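Local atomic coordinates of DUF3845 domain-containing protein (Bacteroides thetaiotaomicron VPI-5482, PDB entry 3GF6), a protein that is of unknown function but is a bacterial lipoprotein built on an all-beta fold of two antiparallel sheets. Residues Y8-V13 with Y133-L138; D43-Y48 with K200-V205; L57-D62 with S81-S86; G92-E97 with S140-Y145. All coordinates share one frame; numbering follows the deposited sequence.

In the fold
Contacts 1, 3 and 4 are largely buried; contact 2, its centre about 19 Å from the chain's centre, is partly exposed. Strands 129-139 and 56-62 both pair with strand 187-198, which puts contacts 1 and 3 in one sheet and contact 2 in the other. Contacts 2 and 3, both antiparallel strand pairs, pack together, Tyr48 bonding Ser86 and Thr58. Contact 2 carries an exposed Asp43-Arg204 salt bridge; contact 3 has a looser Asp62-Lys82 pair on one face and apolar Phe59, Leu83 and Met85 on the other. Contact 1 lays a loop on a strand through rings and waters; contact 4 joins two loops through Tyr94, Phe142 and the Gln143 amide. Tyr8-Asn93 and Pro9-Tyr145 bonds link them.

Contact 1: Y8-V13 with Y133-L138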
loop_
_atom_site.group_PDB
_atom_site.type_symbol
_atom_site.label_atom_id
_atom_site.label_comp_id
_atom_site.label_asym_id
_atom_site.label_seq_id
_atom_site.Cartn_x
_atom_site.Cartn_y
_atom_site.Cartn_z
ATOM N N TYR A 8 -11.905 9.833 2.125
ATOM C CA TYR A 8 -11.065 9.254 3.160
ATOM C C TYR A 8 -9.595 9.762 3.149
ATOM O O TYR A 8 -8.658 8.972 2.980
ATOM C CB TYR A 8 -11.053 7.752 2.977
ATOM C CG TYR A 8 -12.376 7.015 3.155
ATOM C CD1 TYR A 8 -13.157 7.177 4.298
ATOM C CD2 TYR A 8 -12.785 6.089 2.221
ATOM C CE1 TYR A 8 -14.353 6.433 4.492
ATOM C CE2 TYR A 8 -13.975 5.356 2.386
ATOM C CZ TYR A 8 -14.733 5.502 3.539
ATOM O OH TYR A 8 -15.896 4.757 3.694
ATOM N N PRO A 9 -9.388 11.081 3.348
ATOM C CA PRO A 9 -8.032 11.638 3.302
ATOM C C PRO A 9 -7.166 11.277 4.515
ATOM O O PRO A 9 -7.655 11.228 5.645
ATOM C CB PRO A 9 -8.269 13.154 3.254
ATOM C CG PRO A 9 -9.543 13.361 4.038
ATOM C CD PRO A 9 -10.388 12.093 3.697
ATOM N N VAL A 10 -5.883 11.089 4.263
ATOM C CA VAL A 10 -4.890 10.945 5.312
ATOM C C VAL A 10 -3.769 11.850 4.926
ATOM O O VAL A 10 -3.275 11.779 3.790
ATOM C CB VAL A 10 -4.419 9.511 5.462
ATOM C CG1 VAL A 10 -3.205 9.402 6.437
ATOM C CG2 VAL A 10 -5.603 8.624 5.899
ATOM N N GLY A 11 -3.363 12.695 5.879
ATOM C CA GLY A 11 -2.318 13.665 5.668
ATOM C C GLY A 11 -0.941 13.197 6.121
ATOM O O GLY A 11 -0.508 12.083 5.816
ATOM N N ASP A 12 -0.256 14.063 6.881
ATOM C CA ASP A 12 1.101 13.756 7.348
ATOM C C ASP A 12 1.034 12.889 8.598
ATOM O O ASP A 12 1.212 13.343 9.720
ATOM C CB ASP A 12 1.902 15.034 7.564
ATOM C CG ASP A 12 1.948 15.920 6.313
ATOM O OD1 ASP A 12 2.033 15.385 5.165
ATOM O OD2 ASP A 12 1.903 17.162 6.489
ATOM N N VAL A 13 0.730 11.617 8.383
ATOM C CA VAL A 13 0.462 10.704 9.460
ATOM C C VAL A 13 1.593 9.680 9.508
ATOM O O VAL A 13 2.070 9.215 8.477
ATOM C CB VAL A 13 -0.882 9.993 9.278
ATOM C CG1 VAL A 13 -1.004 8.839 10.236
ATOM C CG2 VAL A 13 -2.001 10.968 9.464
ATOM N N TYR A 133 -3.957 13.447 -1.617
ATOM C CA TYR A 133 -3.367 12.667 -0.532
ATOM C C TYR A 133 -2.766 11.386 -1.074
ATOM O O TYR A 133 -3.148 10.914 -2.155
ATOM C CB TYR A 133 -4.391 12.397 0.579
ATOM C CG TYR A 133 -5.446 11.321 0.287
ATOM C CD1 TYR A 133 -5.139 9.963 0.388
ATOM C CD2 TYR A 133 -6.751 11.668 0.005
ATOM C CE1 TYR A 133 -6.097 8.998 0.089
ATOM C CE2 TYR A 133 -7.733 10.710 -0.229
ATOM C CZ TYR A 133 -7.400 9.377 -0.200
ATOM O OH TYR A 133 -8.376 8.410 -0.401
ATOM N N VAL A 134 -1.815 10.842 -0.329
ATOM C CA VAL A 134 -1.205 9.549 -0.625
ATOM C C VAL A 134 -0.686 8.960 0.679
ATOM O O VAL A 134 -0.004 9.647 1.446
ATOM C CB VAL A 134 -0.070 9.624 -1.686
ATOM C CG1 VAL A 134 0.985 10.721 -1.375
ATOM C CG2 VAL A 134 0.629 8.270 -1.848
ATOM N N TYR A 135 -0.994 7.705 0.925
ATOM C CA TYR A 135 -0.423 7.006 2.062
ATOM C C TYR A 135 -0.258 5.512 1.850
ATOM O O TYR A 135 -1.022 4.914 1.093
ATOM C CB TYR A 135 -1.230 7.248 3.317
ATOM C CG TYR A 135 -2.630 6.683 3.418
ATOM C CD1 TYR A 135 -3.716 7.320 2.826
ATOM C CD2 TYR A 135 -2.877 5.556 4.162
ATOM C CE1 TYR A 135 -5.013 6.836 3.023
ATOM C CE2 TYR A 135 -4.163 5.052 4.331
ATOM C CZ TYR A 135 -5.215 5.697 3.756
ATOM O OH TYR A 135 -6.458 5.242 4.001
ATOM N N ALA A 136 0.744 4.936 2.537
ATOM C CA ALA A 136 1.027 3.493 2.551
ATOM C C ALA A 136 0.497 2.912 3.849
ATOM O O ALA A 136 0.622 3.531 4.918
ATOM C CB ALA A 136 2.544 3.187 2.371
ATOM N N GLN A 137 -0.152 1.760 3.751
ATOM C CA GLN A 137 -0.731 1.146 4.926
ATOM C C GLN A 137 -0.628 -0.368 4.967
ATOM O O GLN A 137 -0.934 -1.058 3.999
ATOM C CB GLN A 137 -2.197 1.556 5.039
ATOM C CG GLN A 137 -2.877 1.070 6.273
ATOM C CD GLN A 137 -4.073 1.917 6.596
ATOM O OE1 GLN A 137 -3.935 2.927 7.264
ATOM N NE2 GLN A 137 -5.261 1.517 6.117
ATOM N N LEU A 138 -0.155 -0.843 6.120
ATOM C CA LEU A 138 -0.159 -2.267 6.478
ATOM C C LEU A 138 -1.162 -2.397 7.613
ATOM O O LEU A 138 -1.052 -1.693 8.601
ATOM C CB LEU A 138 1.209 -2.682 6.964
ATOM C CG LEU A 138 1.448 -4.131 7.274
ATOM C CD1 LEU A 138 1.444 -4.880 5.891
ATOM C CD2 LEU A 138 2.776 -4.313 8.124
HETATM O O HOH W 1 -10.979 8.905 -0.423
HETATM O O HOH W 2 -8.041 6.432 2.253
HETATM O O HOH W 3 -1.164 12.467 2.041
#
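Pro9 and Val10 rest on the rings of Tyr133 and Tyr135, each meeting one ring face through a CH-pi contact. Pro9 CA stands 3.9 Å from the centroid of the Tyr133 ring. Val10 CG2 stands 3.8 Å from that of Tyr135, its side chain crossing the tyrosine at about a right angle. Both tyrosines hold CG between their own backbone N and carbonyl carbon (chi1 76° and 68°), which raises the two rings from the strand toward Tyr8-Val10. The buried Val10 N also lies over the Tyr133 face and finds no hydrogen-bond partner.

Polar links across the contact run through water. One molecule, in the plane of the Tyr133 ring at its edge, lies 2.6 Å from Tyr133 OH and also accepts from Tyr8 N. A second donates to Tyr8 O (2.7 Å), bonds Tyr135 OH and reaches Tyr133 OH weakly. A third donates to Val10 O (2.8 Å) and accepts from Val134 N. The phenol of Tyr8 turns elsewhere, to Asn93.

Val134 and Ala136 point the other way, onto strand 112-123 of the second sheet, while the backbone of Tyr133 and Tyr135 pairs with strand 187-198. The N-terminal segment thus covers the outer face of one sheet of a beta sandwich, consistent with membership of the C1q/TNF-like clan.

Contact 2: D43-Y48 with K200-V205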
loop_
_atom_site.group_PDB
_atom_site.type_symbol
_atom_site.label_atom_id
_atom_site.label_comp_id
_atom_site.label_asym_id
_atom_site.label_seq_id
_atom_site.Cartn_x
_atom_site.Cartn_y
_atom_site.Cartn_z
ATOM N N ASP A 43 2.213 1.762 -15.070
ATOM C CA ASP A 43 1.899 2.915 -15.950
ATOM C C ASP A 43 0.474 2.645 -16.492
ATOM O O ASP A 43 0.290 1.771 -17.327
ATOM C CB ASP A 43 2.934 2.965 -17.078
ATOM C CG ASP A 43 2.858 4.193 -17.923
ATOM O OD1 ASP A 43 1.808 4.847 -17.931
ATOM O OD2 ASP A 43 3.870 4.465 -18.624
ATOM N N THR A 44 -0.506 3.374 -15.958
ATOM C CA THR A 44 -1.936 3.053 -16.092
ATOM C C THR A 44 -2.713 4.367 -16.167
ATOM O O THR A 44 -2.438 5.273 -15.401
ATOM C CB THR A 44 -2.445 2.247 -14.850
ATOM O OG1 THR A 44 -1.823 0.946 -14.796
ATOM C CG2 THR A 44 -3.973 2.102 -14.860
ATOM N N ILE A 45 -3.673 4.468 -17.077
ATOM C CA ILE A 45 -4.558 5.629 -17.130
ATOM C C ILE A 45 -5.627 5.469 -16.051
ATOM O O ILE A 45 -6.331 4.449 -16.021
ATOM C CB ILE A 45 -5.201 5.783 -18.526
ATOM C CG1 ILE A 45 -4.172 6.338 -19.517
ATOM C CG2 ILE A 45 -6.406 6.718 -18.485
ATOM C CD1 ILE A 45 -4.591 6.234 -20.966
ATOM N N ALA A 46 -5.701 6.445 -15.144
ATOM C CA ALA A 46 -6.751 6.532 -14.155
ATOM C C ALA A 46 -7.912 7.364 -14.703
ATOM O O ALA A 46 -7.728 8.488 -15.213
ATOM C CB ALA A 46 -6.226 7.105 -12.851
ATOM N N GLN A 47 -9.099 6.770 -14.645
ATOM C CA GLN A 47 -10.343 7.390 -14.971
ATOM C C GLN A 47 -11.521 6.564 -14.446
ATOM O O GLN A 47 -11.404 5.349 -14.263
ATOM C CB GLN A 47 -10.486 7.587 -16.497
ATOM C CG GLN A 47 -10.621 6.326 -17.293
ATOM C CD GLN A 47 -10.789 6.592 -18.818
ATOM O OE1 GLN A 47 -11.418 7.561 -19.238
ATOM N NE2 GLN A 47 -10.208 5.732 -19.631
ATOM N N TYR A 48 -12.655 7.229 -14.242
ATOM C CA TYR A 48 -13.855 6.552 -13.827
ATOM C C TYR A 48 -14.672 6.117 -15.038
ATOM O O TYR A 48 -15.061 6.954 -15.848
ATOM C CB TYR A 48 -14.721 7.490 -12.953
ATOM C CG TYR A 48 -14.179 7.634 -11.559
ATOM C CD1 TYR A 48 -14.209 6.563 -10.674
ATOM C CD2 TYR A 48 -13.601 8.811 -11.148
ATOM C CE1 TYR A 48 -13.680 6.713 -9.416
ATOM C CE2 TYR A 48 -13.114 8.984 -9.905
ATOM C CZ TYR A 48 -13.120 7.927 -9.033
ATOM O OH TYR A 48 -12.589 8.058 -7.764
ATOM N N LYS A 200 -8.924 17.814 -15.303
ATOM C CA LYS A 200 -9.324 16.947 -16.404
ATOM C C LYS A 200 -10.115 15.710 -15.911
ATOM O O LYS A 200 -10.476 15.597 -14.742
ATOM C CB LYS A 200 -8.070 16.541 -17.204
ATOM C CG LYS A 200 -7.315 17.746 -17.843
ATOM C CD LYS A 200 -8.139 18.382 -18.947
ATOM C CE LYS A 200 -7.431 19.557 -19.608
ATOM N NZ LYS A 200 -8.401 20.593 -20.056
ATOM N N ARG A 201 -10.360 14.769 -16.823
ATOM C CA ARG A 201 -11.161 13.589 -16.528
ATOM C C ARG A 201 -10.279 12.376 -16.278
ATOM O O ARG A 201 -10.686 11.460 -15.590
ATOM C CB ARG A 201 -12.055 13.313 -17.750
ATOM C CG ARG A 201 -13.164 12.315 -17.607
ATOM C CD ARG A 201 -12.700 10.938 -18.044
ATOM N NE ARG A 201 -13.641 9.877 -17.733
ATOM C CZ ARG A 201 -14.388 9.275 -18.636
ATOM N NH1 ARG A 201 -14.335 9.656 -19.907
ATOM N NH2 ARG A 201 -15.201 8.294 -18.281
ATOM N N GLU A 202 -9.088 12.342 -16.873
ATOM C CA GLU A 202 -8.202 11.179 -16.710
ATOM C C GLU A 202 -6.774 11.620 -16.476
ATOM O O GLU A 202 -6.434 12.770 -16.731
ATOM C CB GLU A 202 -8.262 10.287 -17.955
ATOM C CG GLU A 202 -7.716 10.919 -19.238
ATOM C CD GLU A 202 -8.705 11.847 -19.939
ATOM O OE1 GLU A 202 -9.788 11.376 -20.344
ATOM O OE2 GLU A 202 -8.398 13.043 -20.087
ATOM N N ASN A 203 -5.942 10.688 -16.017
ATOM C CA ASN A 203 -4.514 10.946 -15.968
ATOM C C ASN A 203 -3.711 9.680 -16.135
ATOM O O ASN A 203 -4.089 8.622 -15.643
ATOM C CB ASN A 203 -4.079 11.601 -14.669
ATOM C CG ASN A 203 -2.653 12.159 -14.771
ATOM O OD1 ASN A 203 -1.772 11.760 -13.987
ATOM N ND2 ASN A 203 -2.406 13.024 -15.800
ATOM N N ARG A 204 -2.561 9.818 -16.779
ATOM C CA ARG A 204 -1.652 8.706 -16.903
ATOM C C ARG A 204 -0.833 8.669 -15.638
ATOM O O ARG A 204 -0.004 9.539 -15.416
ATOM C CB ARG A 204 -0.754 8.929 -18.099
ATOM C CG ARG A 204 0.248 7.829 -18.324
ATOM C CD ARG A 204 1.364 8.299 -19.166
ATOM N NE ARG A 204 2.367 7.259 -19.344
ATOM C CZ ARG A 204 3.446 7.422 -20.104
ATOM N NH1 ARG A 204 3.640 8.554 -20.789
ATOM N NH2 ARG A 204 4.324 6.448 -20.206
ATOM N N VAL A 205 -1.050 7.660 -14.804
ATOM C CA VAL A 205 -0.383 7.571 -13.513
ATOM C C VAL A 205 0.784 6.569 -13.574
ATOM O O VAL A 205 0.634 5.423 -14.082
ATOM C CB VAL A 205 -1.365 7.117 -12.396
ATOM C CG1 VAL A 205 -0.651 6.958 -11.047
ATOM C CG2 VAL A 205 -2.544 8.133 -12.269
HETATM O O HOH W 4 -12.828 10.034 -14.630
#
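Asp43 and Arg204 form a side-on salt bridge. Arg204 NE donates to Asp43 OD1, and Arg204 NH2 to Asp43 OD2 at 2.6 Å. Both oxygens use their syn lone pairs, and carboxylate and guanidinium are nearly coplanar, 13° apart. Extended from CG to NE, with CG opposite the backbone N (chi1 180°), Arg204 reaches along the strand pair to this partner.

The N and O atoms of Thr44, Ala46, Asn203 and Val205 are satisfied across two hydrogen-bonded antiparallel pairs, Thr44 with Val205 and Ala46 with Asn203, with Ala46 N to Asn203 O at 2.8 Å. Arg204 O is bonded by Ser125 OG.

Beyond these pairs Arg201 takes over. Its NH2 gives a bond to Tyr48 O (2.8 Å), and one water accepts from Tyr48 N and Arg201 NE while donating to Arg201 O. Gln47 OE1 sits over the centre of the guanidinium face, 3.4 Å above its plane. A leucine in place of Arg201 would probably leave Tyr48 O without this donor and the water less firmly held.

Ala46 and Val205 face inward, touching Phe59 of strand 56-62, while Asn203 OD1 is bonded by Ser125 N; the pair thus packs its inner face against the opposite sheet.

Contact 3: L57-D62 with S81-S86; sequences LTFMID and SKLTMS
Met60 O is approached by two groups of the partner strand, accepting a hydrogen bond from Thr84 N (2.9 Å) and a CA-H...O contact from Leu83 CA (3.3 Å). Met60 N returns a bond to Thr84 O. Farther along, Asp62 N bonds Lys82 O (2.9 Å) while the reverse bond is weak, and at the other end Ser86 N donates to Thr58 O.

On the inward face Leu83 CD1 lies over the Phe59 ring, 3.9 Å from its centroid and offset toward the rim. The Phe59 ring is set there by CG lying between backbone N and carbonyl carbon (chi1 54°). Selenomethionine Met85, bent at chi2 and chi3, brings SE against Phe59 CB (4.0 Å) and obliquely beside the ring, 5.3 Å from its centroid, a Met-aromatic contact; its CE touches Leu57 CD2. Ile61 CD1 packs on Leu83 CB at 3.7 Å.

Across the other face, Met60 CE meets Thr84 CB. Lys82 runs beside Asp62, pointing the same way; the charged ends stay 4.1 Å apart (Asp62 OD2 to Lys82 NZ), and a water bonds NZ and, weakly, OD2.

Phe59 and Ile61 continue inward onto Val205 and Leu207, and Ser86 OG is tied to Tyr48 and Asp91. This is an antiparallel pair at the edge of one sheet of a beta sandwich, strand 82-85 bordering strand 56-62, with the Phe59, Ile61, Leu83 and Met85 face turned to the opposing sheet.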
loop_
_atom_site.group_PDB
_atom_site.type_symbol
_atom_site.label_atom_id
_atom_site.label_comp_id
_atom_site.label_asym_id
_atom_site.label_seq_id
_atom_site.Cartn_x
_atom_site.Cartn_y
_atom_site.Cartn_z
ATOM N N LEU A 57 -9.645 11.866 -9.113
ATOM C CA LEU A 57 -9.342 10.441 -9.319
ATOM C C LEU A 57 -8.888 9.796 -8.008
ATOM O O LEU A 57 -7.767 10.056 -7.537
ATOM C CB LEU A 57 -8.271 10.293 -10.391
ATOM C CG LEU A 57 -8.561 10.863 -11.785
ATOM C CD1 LEU A 57 -7.239 10.933 -12.574
ATOM C CD2 LEU A 57 -9.596 10.022 -12.516
ATOM N N THR A 58 -9.737 8.936 -7.465
ATOM C CA THR A 58 -9.457 8.216 -6.204
ATOM C C THR A 58 -9.132 6.768 -6.575
ATOM O O THR A 58 -9.943 6.090 -7.247
ATOM C CB THR A 58 -10.629 8.284 -5.266
ATOM O OG1 THR A 58 -11.046 9.653 -5.125
ATOM C CG2 THR A 58 -10.211 7.683 -3.916
ATOM N N PHE A 59 -7.948 6.289 -6.172
ATOM C CA PHE A 59 -7.534 4.927 -6.514
ATOM C C PHE A 59 -6.582 4.355 -5.531
ATOM O O PHE A 59 -6.001 5.095 -4.718
ATOM C CB PHE A 59 -6.968 4.824 -7.946
ATOM C CG PHE A 59 -5.855 5.773 -8.238
ATOM C CD1 PHE A 59 -4.534 5.488 -7.891
ATOM C CD2 PHE A 59 -6.120 6.970 -8.853
ATOM C CE1 PHE A 59 -3.518 6.448 -8.157
ATOM C CE2 PHE A 59 -5.113 7.889 -9.127
ATOM C CZ PHE A 59 -3.821 7.613 -8.797
HETATM N N MSE A 60 -6.459 3.022 -5.552
HETATM C CA MSE A 60 -5.542 2.377 -4.675
HETATM C C MSE A 60 -4.610 1.446 -5.446
HETATM O O MSE A 60 -4.877 1.076 -6.591
HETATM C CB MSE A 60 -6.270 1.645 -3.529
HETATM C CG MSE A 60 -7.085 0.556 -3.996
HETATM SE SE MSE A 60 -6.153 -1.169 -3.926
HETATM C CE MSE A 60 -7.876 -2.016 -4.236
ATOM N N ILE A 61 -3.499 1.132 -4.783
ATOM C CA ILE A 61 -2.454 0.311 -5.382
ATOM C C ILE A 61 -2.331 -0.961 -4.552
ATOM O O ILE A 61 -2.189 -0.939 -3.303
ATOM C CB ILE A 61 -1.081 1.023 -5.413
ATOM C CG1 ILE A 61 -1.167 2.376 -6.109
ATOM C CG2 ILE A 61 -0.003 0.091 -6.068
ATOM C CD1 ILE A 61 -1.664 2.311 -7.528
ATOM N N ASP A 62 -2.393 -2.103 -5.238
ATOM C CA ASP A 62 -2.023 -3.391 -4.624
ATOM C C ASP A 62 -0.511 -3.481 -4.761
ATOM O O ASP A 62 0.015 -3.520 -5.877
ATOM C CB ASP A 62 -2.662 -4.594 -5.338
ATOM C CG ASP A 62 -4.168 -4.729 -5.062
ATOM O OD1 ASP A 62 -4.752 -3.990 -4.253
ATOM O OD2 ASP A 62 -4.795 -5.581 -5.703
ATOM N N SER A 81 2.705 -4.472 -9.036
ATOM C CA SER A 81 1.698 -3.586 -8.449
ATOM C C SER A 81 0.687 -3.141 -9.507
ATOM O O SER A 81 1.012 -3.013 -10.694
ATOM C CB SER A 81 2.395 -2.368 -7.819
ATOM O OG SER A 81 3.247 -2.772 -6.762
ATOM N N LYS A 82 -0.551 -2.939 -9.088
ATOM C CA LYS A 82 -1.602 -2.537 -9.979
ATOM C C LYS A 82 -2.525 -1.510 -9.299
ATOM O O LYS A 82 -2.599 -1.423 -8.077
ATOM C CB LYS A 82 -2.384 -3.748 -10.439
ATOM C CG LYS A 82 -3.162 -4.383 -9.370
ATOM C CD LYS A 82 -4.000 -5.560 -9.923
ATOM C CE LYS A 82 -4.790 -6.194 -8.813
ATOM N NZ LYS A 82 -5.591 -7.375 -9.313
ATOM N N LEU A 83 -3.222 -0.770 -10.120
ATOM C CA LEU A 83 -4.058 0.358 -9.720
ATOM C C LEU A 83 -5.527 0.028 -9.980
ATOM O O LEU A 83 -5.902 -0.428 -11.083
ATOM C CB LEU A 83 -3.655 1.558 -10.578
ATOM C CG LEU A 83 -4.332 2.921 -10.435
ATOM C CD1 LEU A 83 -3.394 4.021 -10.905
ATOM C CD2 LEU A 83 -5.752 3.029 -11.116
ATOM N N THR A 84 -6.359 0.355 -9.013
ATOM C CA THR A 84 -7.783 0.073 -9.060
ATOM C C THR A 84 -8.516 1.333 -8.673
ATOM O O THR A 84 -8.252 1.871 -7.619
ATOM C CB THR A 84 -8.162 -1.043 -8.038
ATOM O OG1 THR A 84 -7.480 -2.253 -8.370
ATOM C CG2 THR A 84 -9.688 -1.321 -8.089
HETATM N N MSE A 85 -9.465 1.778 -9.511
HETATM C CA MSE A 85 -10.323 2.897 -9.141
HETATM C C MSE A 85 -11.293 2.608 -7.995
HETATM O O MSE A 85 -11.769 1.477 -7.823
HETATM C CB MSE A 85 -11.163 3.318 -10.327
HETATM C CG MSE A 85 -10.374 3.735 -11.577
HETATM SE SE MSE A 85 -9.111 5.179 -11.324
HETATM C CE MSE A 85 -10.359 6.564 -10.717
ATOM N N SER A 86 -11.603 3.667 -7.243
ATOM C CA SER A 86 -12.665 3.608 -6.242
ATOM C C SER A 86 -13.997 3.442 -6.928
ATOM O O SER A 86 -14.103 3.475 -8.170
ATOM C CB SER A 86 -12.685 4.859 -5.366
ATOM O OG SER A 86 -13.290 5.946 -6.015
HETATM O O HOH W 5 -6.657 -8.124 -6.796
#

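Contact 4: G92-E97 with S140-Y145; sequences GNYPSE and SLFQPY
Tyr94 meets the edge of the Phe142 ring, with Tyr94 CD2 3.8 Å from Phe142 CE1 and near the plane of that ring. The two planes are steeply inclined, at 74°. Phe142 carries its CG opposite the backbone N (chi1 -173°), which swings the ring over to Tyr94. Gln143, extended beyond CG, lays its amide beside the CD2-CE2 edge of the Tyr94 ring and close to the Gly92 carbonyl. A water donates to Gln143 O (2.6 Å) and only weakly to Asn93 OD1, whose stronger partner is Tyr8 OH.

Outside this shell, Tyr94 OH probably bonds Phe59 O, Tyr94 leans on Thr58 and Met60, and Phe142 meets Phe193 edge-to-face. A serine at Tyr94 would probably open a gap beside Phe142, leaving the Gln143 amide without its ring neighbour and Phe59 O without its probable phenol partner.

The contact is thus mixed: two rings and a buried glutamine amide share it, and the water at Gln143 O adds a polar link.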
loop_
_atom_site.group_PDB
_atom_site.type_symbol
_atom_site.label_atom_id
_atom_site.label_comp_id
_atom_site.label_asym_id
_atom_site.label_seq_id
_atom_site.Cartn_x
_atom_site.Cartn_y
_atom_site.Cartn_z
ATOM N N GLY A 92 -15.312 6.906 -2.225
ATOM C CA GLY A 92 -13.949 6.486 -2.018
ATOM C C GLY A 92 -13.809 5.049 -1.540
ATOM O O GLY A 92 -12.714 4.559 -1.351
ATOM N N ASN A 93 -14.915 4.339 -1.366
ATOM C CA ASN A 93 -14.825 2.904 -1.082
ATOM C C ASN A 93 -14.410 2.107 -2.326
ATOM O O ASN A 93 -14.458 2.609 -3.446
ATOM C CB ASN A 93 -16.153 2.362 -0.573
ATOM C CG ASN A 93 -16.471 2.829 0.837
ATOM O OD1 ASN A 93 -15.670 2.644 1.768
ATOM N ND2 ASN A 93 -17.661 3.390 1.010
ATOM N N TYR A 94 -13.964 0.869 -2.088
ATOM C CA TYR A 94 -13.539 -0.034 -3.146
ATOM C C TYR A 94 -14.487 -1.224 -3.226
ATOM O O TYR A 94 -15.082 -1.625 -2.234
ATOM C CB TYR A 94 -12.047 -0.454 -2.933
ATOM C CG TYR A 94 -11.140 0.741 -3.197
ATOM C CD1 TYR A 94 -10.733 1.051 -4.476
ATOM C CD2 TYR A 94 -10.850 1.661 -2.177
ATOM C CE1 TYR A 94 -9.983 2.212 -4.745
ATOM C CE2 TYR A 94 -10.120 2.808 -2.419
ATOM C CZ TYR A 94 -9.686 3.091 -3.712
ATOM O OH TYR A 94 -8.979 4.235 -3.920
ATOM N N PRO A 95 -14.667 -1.773 -4.427
ATOM C CA PRO A 95 -15.486 -2.971 -4.554
ATOM C C PRO A 95 -14.920 -4.113 -3.710
ATOM O O PRO A 95 -13.697 -4.259 -3.590
ATOM C CB PRO A 95 -15.387 -3.321 -6.057
ATOM C CG PRO A 95 -14.337 -2.516 -6.602
ATOM C CD PRO A 95 -14.046 -1.375 -5.684
ATOM N N SER A 96 -15.801 -4.928 -3.143
ATOM C CA SER A 96 -15.385 -6.059 -2.301
ATOM C C SER A 96 -14.370 -6.990 -2.982
ATOM O O SER A 96 -13.383 -7.444 -2.369
ATOM C CB SER A 96 -16.610 -6.853 -1.839
ATOM O OG SER A 96 -17.255 -7.486 -2.935
ATOM N N GLU A 97 -14.593 -7.255 -4.267
ATOM C CA GLU A 97 -13.695 -8.084 -5.041
ATOM C C GLU A 97 -12.276 -7.499 -5.187
ATOM O O GLU A 97 -11.350 -8.252 -5.437
ATOM C CB GLU A 97 -14.268 -8.385 -6.437
ATOM C CG GLU A 97 -15.635 -9.045 -6.418
ATOM C CD GLU A 97 -16.794 -8.057 -6.327
ATOM O OE1 GLU A 97 -16.546 -6.844 -6.149
ATOM O OE2 GLU A 97 -17.973 -8.493 -6.497
ATOM N N SER A 140 -4.683 -5.164 9.242
ATOM C CA SER A 140 -5.519 -6.374 9.195
ATOM C C SER A 140 -6.949 -6.102 8.682
ATOM O O SER A 140 -7.749 -6.997 8.695
ATOM C CB SER A 140 -5.522 -7.054 10.558
ATOM O OG SER A 140 -6.265 -6.264 11.459
ATOM N N LEU A 141 -7.257 -4.848 8.295
ATOM C CA LEU A 141 -8.503 -4.446 7.627
ATOM C C LEU A 141 -8.149 -3.657 6.369
ATOM O O LEU A 141 -7.055 -3.093 6.297
ATOM C CB LEU A 141 -9.346 -3.564 8.543
ATOM C CG LEU A 141 -9.794 -4.247 9.843
ATOM C CD1 LEU A 141 -10.474 -3.233 10.749
ATOM C CD2 LEU A 141 -10.726 -5.454 9.526
ATOM N N PHE A 142 -9.070 -3.622 5.412
ATOM C CA PHE A 142 -8.926 -2.826 4.205
ATOM C C PHE A 142 -9.547 -1.443 4.383
ATOM O O PHE A 142 -10.728 -1.324 4.677
ATOM C CB PHE A 142 -9.560 -3.564 2.994
ATOM C CG PHE A 142 -9.304 -2.892 1.697
ATOM C CD1 PHE A 142 -10.071 -1.829 1.275
ATOM C CD2 PHE A 142 -8.181 -3.267 0.922
ATOM C CE1 PHE A 142 -9.768 -1.155 0.077
ATOM C CE2 PHE A 142 -7.878 -2.614 -0.281
ATOM C CZ PHE A 142 -8.677 -1.557 -0.699
ATOM N N GLN A 143 -8.736 -0.408 4.175
ATOM C CA GLN A 143 -9.130 1.002 4.295
ATOM C C GLN A 143 -9.989 1.335 5.542
ATOM O O GLN A 143 -11.003 2.003 5.425
ATOM C CB GLN A 143 -9.800 1.496 3.009
ATOM C CG GLN A 143 -9.611 3.006 2.769
ATOM C CD GLN A 143 -10.304 3.549 1.553
ATOM O OE1 GLN A 143 -11.283 2.975 1.037
ATOM N NE2 GLN A 143 -9.814 4.637 1.077
ATOM N N PRO A 144 -9.560 0.889 6.753
ATOM C CA PRO A 144 -10.303 1.333 7.935
ATOM C C PRO A 144 -10.119 2.837 8.107
ATOM O O PRO A 144 -9.019 3.346 7.900
ATOM C CB PRO A 144 -9.614 0.586 9.084
ATOM C CG PRO A 144 -8.177 0.409 8.597
ATOM C CD PRO A 144 -8.349 0.118 7.112
ATOM N N TYR A 145 -11.173 3.549 8.486
ATOM C CA TYR A 145 -11.086 5.005 8.518
ATOM C C TYR A 145 -11.796 5.597 9.720
ATOM O O TYR A 145 -12.944 5.256 10.009
ATOM C CB TYR A 145 -11.677 5.615 7.256
ATOM C CG TYR A 145 -11.267 7.052 7.104
ATOM C CD1 TYR A 145 -12.062 8.097 7.571
ATOM C CD2 TYR A 145 -10.045 7.364 6.541
ATOM C CE1 TYR A 145 -11.652 9.437 7.432
ATOM C CE2 TYR A 145 -9.625 8.697 6.412
ATOM C CZ TYR A 145 -10.436 9.720 6.861
ATOM O OH TYR A 145 -10.014 11.021 6.720
HETATM O O HOH W 6 -13.314 2.423 4.307
#